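Local coordinates for tail fiber protein (Acinetobacter phage AM24, PDB 5W5P) that probably recognises, and may depolymerise, the capsular polysaccharide of Acinetobacter baumannii as the trimeric tailspike of its phage, at residues Arg62-Gln68 against Cys109-Tyr115; Glu191-Asp196 against Gln247-Asn251; Tyr363-Phe369 against Val402-Thr407; Tyr416-Gly422 against Arg439-Pro443. All coordinates share one frame; numbering follows the deposited sequence.

Interaction 1. Residues Arg62-Gln68 against Cys109-Tyr115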
loop_
_atom_site.group_PDB
_atom_site.type_symbol
_atom_site.label_atom_id
_atom_site.label_comp_id
_atom_site.label_asym_id
_atom_site.label_seq_id
_atom_site.Cartn_x
_atom_site.Cartn_y
_atom_site.Cartn_z
ATOM N N ARG A 62 -32.413 36.466 3.039
ATOM C CA ARG A 62 -32.443 36.829 4.453
ATOM C C ARG A 62 -32.821 38.290 4.642
ATOM O O ARG A 62 -33.722 38.607 5.424
ATOM C CB ARG A 62 -31.089 36.541 5.106
ATOM C CG ARG A 62 -30.926 35.123 5.618
ATOM C CD ARG A 62 -29.595 34.936 6.344
ATOM N NE ARG A 62 -29.426 35.894 7.436
ATOM C CZ ARG A 62 -29.768 35.656 8.700
ATOM N NH1 ARG A 62 -30.294 34.485 9.037
ATOM N NH2 ARG A 62 -29.579 36.585 9.626
ATOM N N SER A 63 -32.134 39.185 3.939
ATOM C CA SER A 63 -32.450 40.604 3.927
ATOM C C SER A 63 -32.239 41.141 2.516
ATOM O O SER A 63 -31.823 40.422 1.604
ATOM C CB SER A 63 -31.592 41.378 4.928
ATOM O OG SER A 63 -30.228 41.373 4.534
ATOM N N ASN A 64 -32.531 42.431 2.342
ATOM C CA ASN A 64 -32.325 43.069 1.043
ATOM C C ASN A 64 -30.852 43.142 0.657
ATOM O O ASN A 64 -30.539 43.285 -0.535
ATOM C CB ASN A 64 -32.918 44.479 1.009
ATOM C CG ASN A 64 -34.423 44.497 1.198
ATOM O OD1 ASN A 64 -35.167 43.854 0.445
ATOM N ND2 ASN A 64 -34.881 45.240 2.185
ATOM N N THR A 65 -29.943 43.084 1.640
ATOM C CA THR A 65 -28.514 43.074 1.366
ATOM C C THR A 65 -27.912 41.676 1.377
ATOM O O THR A 65 -26.886 41.465 0.727
ATOM C CB THR A 65 -27.765 43.939 2.384
ATOM O OG1 THR A 65 -28.346 43.756 3.674
ATOM C CG2 THR A 65 -27.853 45.420 2.014
ATOM N N TYR A 66 -28.538 40.714 2.058
ATOM C CA TYR A 66 -28.037 39.343 2.157
ATOM C C TYR A 66 -28.845 38.458 1.212
ATOM O O TYR A 66 -29.995 38.112 1.504
ATOM C CB TYR A 66 -28.134 38.836 3.596
ATOM C CG TYR A 66 -27.375 37.557 3.864
ATOM C CD1 TYR A 66 -27.912 36.325 3.511
ATOM C CD2 TYR A 66 -26.121 37.578 4.475
ATOM C CE1 TYR A 66 -27.221 35.147 3.748
ATOM C CE2 TYR A 66 -25.421 36.401 4.721
ATOM C CZ TYR A 66 -25.978 35.190 4.352
ATOM O OH TYR A 66 -25.304 34.015 4.588
ATOM N N LEU A 67 -28.239 38.079 0.090
ATOM C CA LEU A 67 -28.955 37.396 -0.979
ATOM C C LEU A 67 -29.045 35.887 -0.797
ATOM O O LEU A 67 -29.665 35.225 -1.632
ATOM C CB LEU A 67 -28.300 37.710 -2.327
ATOM C CG LEU A 67 -27.963 39.183 -2.562
ATOM C CD1 LEU A 67 -27.174 39.355 -3.849
ATOM C CD2 LEU A 67 -29.231 40.018 -2.586
ATOM N N GLN A 68 -28.463 35.323 0.258
ATOM C CA GLN A 68 -28.559 33.894 0.523
ATOM C C GLN A 68 -29.531 33.641 1.675
ATOM O O GLN A 68 -30.153 34.563 2.212
ATOM C CB GLN A 68 -27.174 33.308 0.814
ATOM C CG GLN A 68 -26.235 33.336 -0.380
ATOM C CD GLN A 68 -26.732 32.469 -1.523
ATOM O OE1 GLN A 68 -27.051 31.291 -1.334
ATOM N NE2 GLN A 68 -26.812 33.050 -2.717
ATOM N N CYS A 109 -25.303 29.722 5.622
ATOM C CA CYS A 109 -25.919 30.924 5.080
ATOM C C CYS A 109 -27.351 31.097 5.553
ATOM O O CYS A 109 -27.849 32.227 5.562
ATOM C CB CYS A 109 -25.885 30.908 3.553
ATOM S SG CYS A 109 -24.296 31.411 2.839
ATOM N N TRP A 110 -28.020 30.008 5.939
ATOM C CA TRP A 110 -29.349 30.120 6.526
ATOM C C TRP A 110 -29.348 31.056 7.729
ATOM O O TRP A 110 -30.315 31.797 7.951
ATOM C CB TRP A 110 -29.852 28.737 6.932
ATOM C CG TRP A 110 -30.007 27.797 5.791
ATOM C CD1 TRP A 110 -30.022 28.112 4.463
ATOM C CD2 TRP A 110 -30.187 26.380 5.872
ATOM N NE1 TRP A 110 -30.197 26.974 3.709
ATOM C CE2 TRP A 110 -30.298 25.897 4.552
ATOM C CE3 TRP A 110 -30.261 25.471 6.932
ATOM C CZ2 TRP A 110 -30.477 24.549 4.266
ATOM C CZ3 TRP A 110 -30.440 24.131 6.647
ATOM C CH2 TRP A 110 -30.546 23.682 5.324
ATOM N N PHE A 111 -28.266 31.040 8.509
ATOM C CA PHE A 111 -28.159 31.816 9.736
ATOM C C PHE A 111 -27.412 33.127 9.554
ATOM O O PHE A 111 -27.216 33.853 10.534
ATOM C CB PHE A 111 -27.475 30.988 10.827
ATOM C CG PHE A 111 -28.169 29.696 11.130
ATOM C CD1 PHE A 111 -27.816 28.531 10.469
ATOM C CD2 PHE A 111 -29.178 29.648 12.077
ATOM C CE1 PHE A 111 -28.455 27.339 10.747
ATOM C CE2 PHE A 111 -29.824 28.462 12.359
ATOM C CZ PHE A 111 -29.460 27.305 11.694
ATOM N N GLY A 112 -26.979 33.443 8.341
ATOM C CA GLY A 112 -26.347 34.714 8.066
ATOM C C GLY A 112 -24.840 34.702 7.942
ATOM O O GLY A 112 -24.223 35.762 8.093
ATOM N N ALA A 113 -24.227 33.549 7.676
ATOM C CA ALA A 113 -22.783 33.499 7.490
ATOM C C ALA A 113 -22.371 34.363 6.304
ATOM O O ALA A 113 -22.883 34.201 5.193
ATOM C CB ALA A 113 -22.323 32.056 7.281
ATOM N N ASP A 114 -21.440 35.286 6.547
ATOM C CA ASP A 114 -20.993 36.216 5.518
ATOM C C ASP A 114 -20.282 35.470 4.396
ATOM O O ASP A 114 -19.157 34.994 4.575
ATOM C CB ASP A 114 -20.081 37.283 6.139
ATOM C CG ASP A 114 -19.500 38.236 5.114
ATOM O OD1 ASP A 114 -18.490 38.900 5.432
ATOM O OD2 ASP A 114 -20.055 38.338 3.999
ATOM N N TYR A 115 -20.935 35.359 3.238
ATOM C CA TYR A 115 -20.382 34.670 2.077
ATOM C C TYR A 115 -19.377 35.519 1.301
ATOM O O TYR A 115 -18.947 35.107 0.217
ATOM C CB TYR A 115 -21.512 34.214 1.145
ATOM C CG TYR A 115 -22.538 35.287 0.836
ATOM C CD1 TYR A 115 -22.343 36.182 -0.209
ATOM C CD2 TYR A 115 -23.699 35.406 1.592
ATOM C CE1 TYR A 115 -23.272 37.166 -0.495
ATOM C CE2 TYR A 115 -24.636 36.387 1.314
ATOM C CZ TYR A 115 -24.420 37.265 0.268
ATOM O OH TYR A 115 -25.351 38.249 -0.010
#

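Interaction 2. Residues Glu191-Asp196 against Gln247-Asn251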
loop_
_atom_site.group_PDB
_atom_site.type_symbol
_atom_site.label_atom_id
_atom_site.label_comp_id
_atom_site.label_asym_id
_atom_site.label_seq_id
_atom_site.Cartn_x
_atom_site.Cartn_y
_atom_site.Cartn_z
ATOM N N GLU A 191 -10.365 24.595 27.153
ATOM C CA GLU A 191 -9.473 24.250 26.053
ATOM C C GLU A 191 -8.157 23.661 26.548
ATOM O O GLU A 191 -7.554 22.827 25.861
ATOM C CB GLU A 191 -9.230 25.486 25.184
ATOM C CG GLU A 191 -10.446 25.902 24.357
ATOM C CD GLU A 191 -11.364 26.890 25.074
ATOM O OE1 GLU A 191 -11.233 27.062 26.305
ATOM O OE2 GLU A 191 -12.229 27.487 24.397
ATOM N N THR A 192 -7.710 24.057 27.739
ATOM C CA THR A 192 -6.446 23.595 28.299
ATOM C C THR A 192 -6.623 22.416 29.251
ATOM O O THR A 192 -5.739 22.157 30.077
ATOM C CB THR A 192 -5.739 24.745 29.020
ATOM O OG1 THR A 192 -6.670 25.416 29.880
ATOM C CG2 THR A 192 -5.183 25.742 28.014
ATOM N N SER A 193 -7.734 21.692 29.147
ATOM C CA SER A 193 -8.013 20.617 30.089
ATOM C C SER A 193 -7.127 19.407 29.819
ATOM O O SER A 193 -6.853 19.064 28.665
ATOM C CB SER A 193 -9.480 20.201 30.008
ATOM O OG SER A 193 -9.712 19.003 30.731
ATOM N N THR A 194 -6.686 18.751 30.894
ATOM C CA THR A 194 -5.949 17.506 30.734
ATOM C C THR A 194 -6.868 16.314 30.496
ATOM O O THR A 194 -6.373 15.203 30.288
ATOM C CB THR A 194 -5.060 17.242 31.955
ATOM O OG1 THR A 194 -5.876 17.055 33.119
ATOM C CG2 THR A 194 -4.109 18.405 32.178
ATOM N N ASP A 195 -8.182 16.519 30.486
ATOM C CA ASP A 195 -9.105 15.425 30.235
ATOM C C ASP A 195 -9.274 15.211 28.737
ATOM O O ASP A 195 -9.008 16.101 27.923
ATOM C CB ASP A 195 -10.457 15.699 30.892
ATOM C CG ASP A 195 -10.423 15.492 32.391
ATOM O OD1 ASP A 195 -9.608 14.667 32.855
ATOM O OD2 ASP A 195 -11.208 16.146 33.107
ATOM N N ASP A 196 -9.715 14.006 28.377
ATOM C CA ASP A 196 -9.871 13.621 26.973
ATOM C C ASP A 196 -11.235 14.082 26.454
ATOM O O ASP A 196 -12.137 13.293 26.166
ATOM C CB ASP A 196 -9.685 12.119 26.809
ATOM C CG ASP A 196 -9.057 11.756 25.478
ATOM O OD1 ASP A 196 -8.672 12.686 24.736
ATOM O OD2 ASP A 196 -8.950 10.543 25.171
ATOM N N GLN A 247 -1.876 20.110 23.413
ATOM C CA GLN A 247 -2.379 20.069 24.780
ATOM C C GLN A 247 -2.052 18.731 25.427
ATOM O O GLN A 247 -2.596 17.698 25.001
ATOM C CB GLN A 247 -3.887 20.320 24.812
ATOM C CG GLN A 247 -4.284 21.767 24.563
ATOM C CD GLN A 247 -3.677 22.727 25.573
ATOM O OE1 GLN A 247 -3.531 22.397 26.754
ATOM N NE2 GLN A 247 -3.330 23.927 25.114
ATOM N N PRO A 248 -1.193 18.692 26.446
ATOM C CA PRO A 248 -0.938 17.426 27.144
ATOM C C PRO A 248 -2.196 16.909 27.824
ATOM O O PRO A 248 -2.956 17.668 28.430
ATOM C CB PRO A 248 0.142 17.794 28.173
ATOM C CG PRO A 248 0.699 19.111 27.712
ATOM C CD PRO A 248 -0.426 19.808 27.022
ATOM N N ARG A 249 -2.414 15.603 27.714
ATOM C CA ARG A 249 -3.577 14.974 28.320
ATOM C C ARG A 249 -3.339 13.475 28.405
ATOM O O ARG A 249 -2.491 12.922 27.700
ATOM C CB ARG A 249 -4.849 15.271 27.525
ATOM C CG ARG A 249 -4.868 14.638 26.156
ATOM C CD ARG A 249 -5.769 15.405 25.216
ATOM N NE ARG A 249 -5.782 14.805 23.888
ATOM C CZ ARG A 249 -4.943 15.126 22.913
ATOM N NH1 ARG A 249 -4.018 16.059 23.109
ATOM N NH2 ARG A 249 -5.035 14.518 21.737
ATOM N N ARG A 250 -4.101 12.830 29.286
ATOM C CA ARG A 250 -4.043 11.377 29.512
ATOM C C ARG A 250 -2.616 11.015 29.916
ATOM O O ARG A 250 -2.076 11.644 30.840
ATOM C CB ARG A 250 -4.582 10.661 28.284
ATOM C CG ARG A 250 -6.082 10.750 28.155
ATOM C CD ARG A 250 -6.721 9.386 28.310
ATOM N NE ARG A 250 -6.770 8.669 27.041
ATOM C CZ ARG A 250 -6.240 7.468 26.840
ATOM N NH1 ARG A 250 -5.619 6.843 27.830
ATOM N NH2 ARG A 250 -6.336 6.890 25.649
ATOM N N ASN A 251 -1.980 10.034 29.273
ATOM C CA ASN A 251 -0.644 9.577 29.627
ATOM C C ASN A 251 0.459 10.338 28.907
ATOM O O ASN A 251 1.617 9.909 28.957
ATOM C CB ASN A 251 -0.494 8.083 29.316
ATOM C CG ASN A 251 -1.704 7.270 29.731
ATOM O OD1 ASN A 251 -2.010 7.154 30.916
ATOM N ND2 ASN A 251 -2.395 6.695 28.751
#

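Interaction 3. Residues Tyr363-Phe369 against Val402-Thr407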
loop_
_atom_site.group_PDB
_atom_site.type_symbol
_atom_site.label_atom_id
_atom_site.label_comp_id
_atom_site.label_asym_id
_atom_site.label_seq_id
_atom_site.Cartn_x
_atom_site.Cartn_y
_atom_site.Cartn_z
ATOM N N TYR A 363 14.827 5.999 19.888
ATOM C CA TYR A 363 15.139 5.149 18.747
ATOM C C TYR A 363 13.867 4.616 18.093
ATOM O O TYR A 363 12.880 4.309 18.771
ATOM C CB TYR A 363 16.022 3.974 19.171
ATOM C CG TYR A 363 17.443 4.345 19.526
ATOM C CD1 TYR A 363 18.376 4.626 18.537
ATOM C CD2 TYR A 363 17.854 4.396 20.853
ATOM C CE1 TYR A 363 19.676 4.965 18.860
ATOM C CE2 TYR A 363 19.151 4.735 21.189
ATOM C CZ TYR A 363 20.059 5.018 20.189
ATOM O OH TYR A 363 21.353 5.353 20.520
ATOM N N SER A 364 13.898 4.500 16.768
ATOM C CA SER A 364 12.788 3.923 16.028
ATOM C C SER A 364 12.923 2.404 15.981
ATOM O O SER A 364 13.974 1.835 16.293
ATOM C CB SER A 364 12.719 4.502 14.618
ATOM O OG SER A 364 12.363 5.874 14.648
ATOM N N SER A 365 11.836 1.737 15.586
ATOM C CA SER A 365 11.822 0.274 15.596
ATOM C C SER A 365 10.755 -0.225 14.630
ATOM O O SER A 365 9.563 -0.141 14.934
ATOM C CB SER A 365 11.575 -0.255 17.006
ATOM O OG SER A 365 11.816 -1.646 17.065
ATOM N N GLY A 366 11.187 -0.764 13.492
ATOM C CA GLY A 366 10.266 -1.289 12.505
ATOM C C GLY A 366 9.767 -0.241 11.531
ATOM O O GLY A 366 8.632 0.227 11.647
ATOM N N VAL A 367 10.613 0.146 10.575
ATOM C CA VAL A 367 10.284 1.146 9.565
ATOM C C VAL A 367 10.753 0.630 8.213
ATOM O O VAL A 367 11.890 0.160 8.084
ATOM C CB VAL A 367 10.932 2.516 9.872
ATOM C CG1 VAL A 367 10.416 3.583 8.913
ATOM C CG2 VAL A 367 10.682 2.927 11.315
ATOM N N THR A 368 9.884 0.712 7.204
ATOM C CA THR A 368 10.183 0.162 5.887
ATOM C C THR A 368 9.906 1.197 4.808
ATOM O O THR A 368 8.813 1.771 4.761
ATOM C CB THR A 368 9.362 -1.104 5.620
ATOM O OG1 THR A 368 9.454 -1.978 6.751
ATOM C CG2 THR A 368 9.883 -1.827 4.385
ATOM N N PHE A 369 10.892 1.418 3.937
ATOM C CA PHE A 369 10.780 2.313 2.788
ATOM C C PHE A 369 10.792 1.481 1.514
ATOM O O PHE A 369 11.783 0.807 1.226
ATOM C CB PHE A 369 11.927 3.321 2.762
ATOM C CG PHE A 369 11.944 4.249 3.934
ATOM C CD1 PHE A 369 12.525 3.862 5.131
ATOM C CD2 PHE A 369 11.374 5.510 3.841
ATOM C CE1 PHE A 369 12.541 4.715 6.216
ATOM C CE2 PHE A 369 11.389 6.374 4.923
ATOM C CZ PHE A 369 11.975 5.977 6.112
ATOM N N VAL A 402 14.771 -5.534 19.850
ATOM C CA VAL A 402 13.864 -4.519 20.370
ATOM C C VAL A 402 13.784 -3.328 19.426
ATOM O O VAL A 402 12.692 -2.886 19.056
ATOM C CB VAL A 402 14.300 -4.099 21.784
ATOM C CG1 VAL A 402 13.244 -3.214 22.422
ATOM C CG2 VAL A 402 14.557 -5.328 22.640
ATOM N N LEU A 403 14.933 -2.798 19.013
ATOM C CA LEU A 403 15.002 -1.579 18.210
ATOM C C LEU A 403 15.464 -1.949 16.803
ATOM O O LEU A 403 16.637 -1.811 16.450
ATOM C CB LEU A 403 15.931 -0.547 18.873
ATOM C CG LEU A 403 15.500 -0.094 20.273
ATOM C CD1 LEU A 403 16.616 0.670 20.962
ATOM C CD2 LEU A 403 14.234 0.748 20.208
ATOM N N ALA A 404 14.520 -2.415 15.996
ATOM C CA ALA A 404 14.813 -2.868 14.640
ATOM C C ALA A 404 15.120 -1.683 13.736
ATOM O O ALA A 404 14.260 -0.811 13.562
ATOM C CB ALA A 404 13.638 -3.664 14.086
ATOM N N PRO A 405 16.315 -1.605 13.153
ATOM C CA PRO A 405 16.640 -0.493 12.253
ATOM C C PRO A 405 15.778 -0.525 11.005
ATOM O O PRO A 405 15.285 -1.590 10.599
ATOM C CB PRO A 405 18.123 -0.730 11.920
ATOM C CG PRO A 405 18.632 -1.579 13.042
ATOM C CD PRO A 405 17.482 -2.461 13.421
ATOM N N PRO A 406 15.571 0.623 10.365
ATOM C CA PRO A 406 14.747 0.660 9.153
ATOM C C PRO A 406 15.418 -0.037 7.979
ATOM O O PRO A 406 16.642 -0.153 7.900
ATOM C CB PRO A 406 14.583 2.162 8.879
ATOM C CG PRO A 406 14.910 2.836 10.169
ATOM C CD PRO A 406 15.944 1.972 10.821
ATOM N N THR A 407 14.585 -0.503 7.051
ATOM C CA THR A 407 15.058 -1.161 5.842
ATOM C C THR A 407 14.563 -0.401 4.617
ATOM O O THR A 407 13.593 0.362 4.681
ATOM C CB THR A 407 14.609 -2.636 5.779
ATOM O OG1 THR A 407 13.190 -2.712 5.598
ATOM C CG2 THR A 407 14.991 -3.374 7.066
HETATM O O HOH W 1 15.900 1.966 14.131
HETATM O O HOH W 2 11.783 -3.144 7.792
HETATM O O HOH W 3 12.577 -2.322 10.457
#

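Interaction 4. Residues Tyr416-Gly422 against Arg439-Pro443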
loop_
_atom_site.group_PDB
_atom_site.type_symbol
_atom_site.label_atom_id
_atom_site.label_comp_id
_atom_site.label_asym_id
_atom_site.label_seq_id
_atom_site.Cartn_x
_atom_site.Cartn_y
_atom_site.Cartn_z
ATOM N N TYR A 416 23.264 12.590 -2.401
ATOM C CA TYR A 416 24.515 12.049 -1.889
ATOM C C TYR A 416 24.278 10.744 -1.139
ATOM O O TYR A 416 25.011 9.765 -1.332
ATOM C CB TYR A 416 25.210 13.068 -0.992
ATOM C CG TYR A 416 26.635 12.682 -0.703
ATOM C CD1 TYR A 416 27.624 12.852 -1.662
ATOM C CD2 TYR A 416 26.992 12.125 0.516
ATOM C CE1 TYR A 416 28.935 12.486 -1.412
ATOM C CE2 TYR A 416 28.301 11.754 0.774
ATOM C CZ TYR A 416 29.265 11.938 -0.195
ATOM O OH TYR A 416 30.567 11.578 0.053
ATOM N N ARG A 417 23.246 10.700 -0.301
ATOM C CA ARG A 417 22.933 9.501 0.457
ATOM C C ARG A 417 21.425 9.341 0.564
ATOM O O ARG A 417 20.671 10.319 0.560
ATOM C CB ARG A 417 23.549 9.545 1.856
ATOM C CG ARG A 417 24.969 9.002 1.924
ATOM C CD ARG A 417 25.405 8.800 3.364
ATOM N NE ARG A 417 26.753 8.257 3.452
ATOM C CZ ARG A 417 27.849 8.990 3.610
ATOM N NH1 ARG A 417 27.761 10.313 3.703
ATOM N NH2 ARG A 417 29.031 8.401 3.676
HETATM N N MSE A 418 20.995 8.090 0.672
HETATM C CA MSE A 418 19.591 7.798 0.894
HETATM C C MSE A 418 19.278 7.718 2.389
HETATM O O MSE A 418 18.155 8.014 2.808
HETATM C CB MSE A 418 19.195 6.501 0.197
HETATM C CG MSE A 418 17.692 6.328 0.071
HETATM SE SE MSE A 418 17.202 4.564 -0.580
HETATM C CE MSE A 418 17.873 4.725 -2.408
ATOM N N TRP A 419 20.273 7.327 3.187
ATOM C CA TRP A 419 20.102 7.225 4.630
ATOM C C TRP A 419 21.430 7.518 5.316
ATOM O O TRP A 419 22.492 7.526 4.688
ATOM C CB TRP A 419 19.561 5.846 5.034
ATOM C CG TRP A 419 20.449 4.695 4.660
ATOM C CD1 TRP A 419 21.569 4.277 5.320
ATOM C CD2 TRP A 419 20.290 3.809 3.545
ATOM N NE1 TRP A 419 22.113 3.190 4.686
ATOM C CE2 TRP A 419 21.348 2.883 3.592
ATOM C CE3 TRP A 419 19.355 3.711 2.511
ATOM C CZ2 TRP A 419 21.500 1.873 2.645
ATOM C CZ3 TRP A 419 19.509 2.711 1.571
ATOM C CH2 TRP A 419 20.570 1.804 1.647
ATOM N N SER A 420 21.353 7.774 6.622
ATOM C CA SER A 420 22.557 8.009 7.412
ATOM C C SER A 420 23.478 6.799 7.337
ATOM O O SER A 420 23.046 5.662 7.549
ATOM C CB SER A 420 22.191 8.301 8.868
ATOM O OG SER A 420 21.409 9.473 8.987
ATOM N N GLU A 421 24.752 7.050 7.039
ATOM C CA GLU A 421 25.703 5.966 6.825
ATOM C C GLU A 421 25.783 5.063 8.052
ATOM O O GLU A 421 25.781 5.533 9.193
ATOM C CB GLU A 421 27.088 6.529 6.490
ATOM C CG GLU A 421 27.685 7.421 7.573
ATOM C CD GLU A 421 27.631 8.902 7.223
ATOM O OE1 GLU A 421 28.708 9.495 6.988
ATOM O OE2 GLU A 421 26.515 9.472 7.184
ATOM N N GLY A 422 25.827 3.753 7.802
ATOM C CA GLY A 422 26.012 2.760 8.837
ATOM C C GLY A 422 24.811 2.481 9.715
ATOM O O GLY A 422 24.921 1.659 10.631
ATOM N N ARG A 439 28.970 3.851 -0.153
ATOM C CA ARG A 439 29.054 5.035 0.696
ATOM C C ARG A 439 28.097 4.980 1.885
ATOM O O ARG A 439 28.330 5.658 2.895
ATOM C CB ARG A 439 28.790 6.265 -0.184
ATOM C CG ARG A 439 28.208 7.490 0.496
ATOM C CD ARG A 439 27.764 8.507 -0.537
ATOM N NE ARG A 439 28.743 8.669 -1.609
ATOM C CZ ARG A 439 28.496 9.275 -2.767
ATOM N NH1 ARG A 439 27.297 9.789 -3.014
ATOM N NH2 ARG A 439 29.448 9.374 -3.679
ATOM N N HIS A 440 27.039 4.177 1.802
ATOM C CA HIS A 440 26.088 4.063 2.899
ATOM C C HIS A 440 26.584 3.175 4.033
ATOM O O HIS A 440 25.937 3.135 5.086
ATOM C CB HIS A 440 24.749 3.538 2.374
ATOM C CG HIS A 440 24.101 4.447 1.375
ATOM N ND1 HIS A 440 24.613 4.648 0.111
ATOM C CD2 HIS A 440 23.001 5.230 1.467
ATOM C CE1 HIS A 440 23.849 5.511 -0.536
ATOM N NE2 HIS A 440 22.863 5.876 0.262
ATOM N N GLN A 441 27.712 2.484 3.843
ATOM C CA GLN A 441 28.270 1.554 4.834
ATOM C C GLN A 441 27.247 0.499 5.248
ATOM O O GLN A 441 27.118 0.161 6.425
ATOM C CB GLN A 441 28.803 2.294 6.064
ATOM C CG GLN A 441 29.553 3.574 5.768
ATOM C CD GLN A 441 30.769 3.346 4.909
ATOM O OE1 GLN A 441 31.460 2.337 5.051
ATOM N NE2 GLN A 441 31.045 4.286 4.010
ATOM N N ALA A 442 26.506 -0.019 4.277
ATOM C CA ALA A 442 25.468 -0.981 4.604
ATOM C C ALA A 442 25.795 -2.349 4.011
ATOM O O ALA A 442 26.465 -2.441 2.978
ATOM C CB ALA A 442 24.100 -0.515 4.089
ATOM N N PRO A 443 25.346 -3.431 4.645
ATOM C CA PRO A 443 25.559 -4.759 4.059
ATOM C C PRO A 443 24.896 -4.878 2.695
ATOM O O PRO A 443 23.877 -4.244 2.413
ATOM C CB PRO A 443 24.915 -5.710 5.079
ATOM C CG PRO A 443 24.899 -4.942 6.364
ATOM C CD PRO A 443 24.699 -3.505 5.968
HETATM O O HOH W 4 23.817 1.408 6.611
#

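Interaction 1. Residues Arg62-Gln68 against Cys109-Tyr115
Tyr66 OH donates to Ala113 O over a short 2.5 Å, coming from above the carbonyl plane while the oxygen lies at the edge of the phenol ring. A second bond runs between Leu67 N and Tyr115 OH, 2.9 Å apart and nearly straight at 167°. Arg62 supplies a third, from NH1 to Trp110 O (2.9 Å), but with a bent N-H...O angle of 144°; its NH2 forms a salt bridge with Asp86. The bend at chi3 turns the guanidinium so that one face lies on the Phe111-Gly112 peptide, with Arg62 NE 3.4 Å from Gly112 CA. Between these bonds the two tyrosines make a T-shaped stack: Tyr115 CE2 stands over the centre of the Tyr66 ring, the planes 72° and the ring centroids 4.8 Å apart. Gln68 CG covers a face of Tyr115 as a CH-pi contact, and Gln68 CB meets Cys109 CB at 3.9 Å. Residues 62-68 link strands 56-59 and 71-75 of an antiparallel sheet. Residues 109-115 run toward helix 122-132, on which Phe111 packs, and Cys109 and Ala113 touch Phe145 of strand 144-147, so the contact ties the N-terminal sheet to the start of the parallel solenoid.

Interaction 2. Residues Glu191-Asp196 against Gln247-Asn251
Gln247 leans on the backbone at Glu191 and Thr192: its CG lies 3.7 Å from Glu191 O, and the bend at chi2 (-59°) brings OE1 to 3.5 Å from Thr192 CA. The next residue, Pro248, contributes mainly its carbonyl, which faces the CA and methyl of Thr194. At Arg249 the two segments come closest, with CB 3.2 Å from Thr194 O. From there its side chain runs extended to the guanidinium. Arg249 NE faces Asp196 OD1 at the edge, a long salt bridge of 3.7 Å; Arg249 NH1 turns back to Gln247 O at 2.9 Å and also pairs with Asp224. Tyr227 OH bonds both Asp196 OD1 and Arg249 NH2, which helps fix the relative positions of the two charged groups. Arg250 then makes two weak bonds, from its N to Thr194 O (3.4 Å) and from NE to Asp196 OD2 (3.4 Å), the latter within a salt bridge whose carboxylate and guanidinium planes are 50° apart. Asp196 thus bridges two successive arginines, one with each oxygen. The loops lead into strands 199-204 and 257-258; strand 229-232 pairs in parallel with 199-204 and 260-263, so this surface contact lies on turns of the parallel strand stack.

Interaction 3. Residues Tyr363-Phe369 against Val402-Thr407
Residues 363-369 and 402-407 run roughly parallel, their end-to-end directions 30° apart, and Thr368 and Thr407 form a parallel bridge. Phe369 N donates to Thr407 O at 3.0 Å, and Thr407 N to Val367 O at 3.0 Å. Further back, Gly366 N reaches Ala404 O at 3.1 Å. Ser365 then takes over with its side chain: OG, held anti to the backbone N (chi1 -169°), donates to Val402 O over a short 2.5 Å and accepts from Ala404 N at 3.0 Å. Thr368 and Thr407 lie side by side and share a water, 2.8 Å from Thr368 OG1 and 2.6 Å from Thr407 OG1. Val367 CB packs against Pro406 CB at 3.8 Å, and Tyr363 CB fits against both methyls of Leu403. The threonine-bearing face and Ala404 abut the third subunit, where Phe428 of that subunit packs on Thr407 and its Gly429 on Ala404. Pro405 and Pro406 have no N-H to give, and a water linking Val367 N with Pro405 O bridges the two segments beside them. Direct strand pairing at one end, a serine hydroxyl at the other and water between together provide partners for many of the backbone polar groups of a largely buried contact.

Interaction 4. Residues Tyr416-Gly422 against Arg439-Pro443
Arg439 lays its guanidinium flat on the Tyr416 ring, the planes 7° apart and the CZ 3.9 Å from the ring centroid, a stacked cation-pi pair. The same group is pinned in rotation because Arg439 NH1 also donates to Tyr416 O at 2.8 Å, in the carbonyl plane and on a lone pair. Arg417 answers from the other segment: NE (3.1 Å) and NH2 (2.9 Å) grip Arg439 O side-on, from one face of its plane. One face of the Arg417 guanidinium meets Arg439 CG, the opposite one Glu421 OE1. His440 presents its edge to Trp419, CD2 over the indole, planes 55° apart, while Arg417 CG covers a face of the imidazole. His440 NE2 accepts from the backbone N of Met418, a selenomethionine, at 2.9 Å and 174°, and Gly422 N closes on His440 O at 2.8 Å. With NE2 an acceptor and ND1 bonded to Ala437 O, the imidazole is probably neutral with its proton on ND1. The two loops are thus joined by cationic and aromatic side chains bonded to backbone polar groups, with one direct backbone bond.

In the fold
The four contacts follow one another along an elongated chain whose middle is a parallel solenoid, as in a beta-helix. Interaction 3 is the buried one: strand-like backbone pairing and waters hold strand 365-375 to the approach of strand 407-409. Interaction 2 is at the surface, about 30 Å from it between centres, and relies on long or weak polar bonds between turns, chiefly between charged groups. Interactions 1 and 4 are partly buried, lie on opposite sides of the chain's centre and mix aromatic stacking with arginines on carbonyls. Interactions 3 and 4 are neighbours, their nearest atoms about 6 Å apart; both touch the third subunit, and Phe408 stacks with Phe369 of one and Trp419 of the other.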